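Local coordinates for 2,3,4,5-tetrahydropyridine-2,6-dicarboxylate N-succinyltransferase (Campylobacter jejuni, PDB 2RIJ), which probably catalyses the succinyl-CoA-dependent conversion of cyclic tetrahydrodipicolinate into acyclic N-succinyl-L-2-amino-6-oxopimelate, the first succinylase step of lysine biosynthesis, at residues Gly250-Met256 / Ile266-Asp272. Sequence-based numbering, arbitrary orientation.
Sequences GTTGACM and IVGEGSD
Val267 is gripped through both its backbone N and its backbone O, which face the same neighbouring strand: its N donates to Gly250 O at 2.9 Å, in the carbonyl plane, and its O accepts from Thr252 N with an N-H...O angle of 160°. This is parallel-strand pairing, and Thr251 CA adds a CA-H...O contact to Val267 O. At the corner, Gly270 N donates to Ala254 O at 2.9 Å, the donor tilted 32° from the carbonyl plane. Past it, pairing resumes with a weak bond from Met256 N to Ser271 O.

Gly268-Ser271 forms a type II turn, and Gly270, at its third position, has the positive phi expected there. Cys255 SG lies beside its own backbone N (chi1 -68°), which brings it 3.1 Å from Gly268 O and 3.8 Å from Val267 CG1. At the corner Gly253 CA sits 3.7 Å from Glu269 CA and lies against Glu269 CB, and Gly253 N is buried without a partner.

Water extends the contact on the exposed flank. One molecule joins Thr252 OG1 to Glu269 N. The extended Glu269 side chain places OE2 where two further waters donate to it, linking it to Thr252 O and Ala254 N. The methyls Thr252 CG2 and Ile266 CG2 press together at 3.4 Å. At the other end, past the turn, Met256 and Asp272 run side by side.

Successive coils of the left-handed parallel beta-helix, the hexapeptide-repeat fold, stack here. Thr251 OG1 bonds to Thr236 and Ser271 OG to Cys297 N, tying in the neighbouring coils. The Met256 side chain lies about 4 Å from that of Glu258, the predicted acyl-anhydride residue. Backbone bonds thus set the coil register and solvent bridges the corner.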
loop_
_atom_site.group_PDB
_atom_site.type_symbol
_atom_site.label_atom_id
_atom_site.label_comp_id
_atom_site.label_asym_id
_atom_site.label_seq_id
_atom_site.Cartn_x
_atom_site.Cartn_y
_atom_site.Cartn_z
ATOM N N GLY A 250 15.429 24.833 -25.360
ATOM C CA GLY A 250 16.791 24.841 -24.861
ATOM C C GLY A 250 16.952 25.307 -23.436
ATOM O O GLY A 250 16.118 25.020 -22.566
ATOM N N THR A 251 18.048 26.031 -23.218
ATOM C CA THR A 251 18.551 26.332 -21.902
ATOM C C THR A 251 18.728 27.843 -21.809
ATOM O O THR A 251 19.107 28.491 -22.782
ATOM C CB THR A 251 19.901 25.626 -21.595
ATOM O OG1 THR A 251 20.929 26.067 -22.495
ATOM C CG2 THR A 251 19.740 24.084 -21.711
ATOM N N THR A 252 18.472 28.378 -20.649
ATOM C CA THR A 252 18.704 29.806 -20.416
ATOM C C THR A 252 19.890 30.095 -19.503
ATOM O O THR A 252 20.174 31.249 -19.214
ATOM C CB THR A 252 17.445 30.509 -19.923
ATOM O OG1 THR A 252 17.016 29.926 -18.689
ATOM C CG2 THR A 252 16.312 30.412 -20.993
ATOM N N GLY A 253 20.625 29.076 -19.120
ATOM C CA GLY A 253 21.901 29.251 -18.464
ATOM C C GLY A 253 22.653 27.982 -18.670
ATOM O O GLY A 253 22.120 27.017 -19.243
ATOM N N ALA A 254 23.873 27.923 -18.187
ATOM C CA ALA A 254 24.679 26.701 -18.356
ATOM C C ALA A 254 24.013 25.521 -17.653
ATOM O O ALA A 254 23.776 25.596 -16.452
ATOM C CB ALA A 254 26.100 26.925 -17.789
ATOM N N CYS A 255 23.743 24.438 -18.401
ATOM C CA CYS A 255 23.128 23.211 -17.913
ATOM C C CYS A 255 23.851 22.012 -18.493
ATOM O O CYS A 255 24.332 22.057 -19.624
ATOM C CB CYS A 255 21.708 23.082 -18.433
ATOM S SG CYS A 255 20.588 24.297 -17.760
HETATM N N MSE A 256 23.851 20.939 -17.742
HETATM C CA MSE A 256 24.262 19.609 -18.234
HETATM C C MSE A 256 23.024 18.894 -18.771
HETATM O O MSE A 256 22.087 18.650 -18.026
HETATM C CB MSE A 256 24.838 18.807 -17.093
HETATM C CG MSE A 256 25.127 17.346 -17.449
HETATM SE SE MSE A 256 26.414 17.197 -18.958
HETATM C CE MSE A 256 27.873 18.263 -18.167
ATOM N N ILE A 266 11.870 25.002 -21.876
ATOM C CA ILE A 266 12.985 25.832 -21.460
ATOM C C ILE A 266 13.487 25.347 -20.121
ATOM O O ILE A 266 12.689 25.088 -19.205
ATOM C CB ILE A 266 12.603 27.346 -21.324
ATOM C CG1 ILE A 266 12.094 27.910 -22.669
ATOM C CG2 ILE A 266 13.811 28.159 -20.873
ATOM C CD1 ILE A 266 11.447 29.317 -22.555
ATOM N N VAL A 267 14.805 25.193 -20.035
ATOM C CA VAL A 267 15.493 24.710 -18.838
ATOM C C VAL A 267 16.401 25.834 -18.306
ATOM O O VAL A 267 17.219 26.368 -19.028
ATOM C CB VAL A 267 16.275 23.420 -19.141
ATOM C CG1 VAL A 267 17.028 22.899 -17.921
ATOM C CG2 VAL A 267 15.319 22.337 -19.725
ATOM N N GLY A 268 16.260 26.143 -17.024
ATOM C CA GLY A 268 16.927 27.284 -16.402
ATOM C C GLY A 268 18.333 26.948 -15.954
ATOM O O GLY A 268 18.717 25.787 -15.820
ATOM N N GLU A 269 19.097 28.005 -15.705
ATOM C CA GLU A 269 20.511 27.914 -15.321
ATOM C C GLU A 269 20.820 26.970 -14.186
ATOM O O GLU A 269 20.157 26.992 -13.115
ATOM C CB GLU A 269 20.960 29.324 -14.897
ATOM C CG GLU A 269 22.402 29.419 -14.511
ATOM C CD GLU A 269 22.761 30.911 -14.310
ATOM O OE1 GLU A 269 22.293 31.498 -13.300
ATOM O OE2 GLU A 269 23.413 31.494 -15.216
ATOM N N GLY A 270 21.872 26.165 -14.369
ATOM C CA GLY A 270 22.358 25.285 -13.353
ATOM C C GLY A 270 21.585 23.985 -13.231
ATOM O O GLY A 270 21.844 23.213 -12.336
ATOM N N SER A 271 20.627 23.737 -14.123
ATOM C CA SER A 271 19.845 22.524 -14.040
ATOM C C SER A 271 20.619 21.368 -14.631
ATOM O O SER A 271 21.558 21.547 -15.421
ATOM C CB SER A 271 18.487 22.689 -14.707
ATOM O OG SER A 271 17.671 23.565 -13.969
ATOM N N ASP A 272 20.228 20.157 -14.259
ATOM C CA ASP A 272 20.895 18.943 -14.728
ATOM C C ASP A 272 19.801 17.975 -15.209
ATOM O O ASP A 272 18.955 17.560 -14.417
ATOM C CB ASP A 272 21.671 18.364 -13.582
ATOM C CG ASP A 272 22.580 17.245 -13.983
ATOM O OD1 ASP A 272 22.094 16.228 -14.537
ATOM O OD2 ASP A 272 23.797 17.362 -13.698
HETATM O O HOH W 1 17.999 30.558 -16.214
HETATM O O HOH W 2 21.995 32.801 -17.551
HETATM O O HOH W 3 24.988 30.238 -17.007
#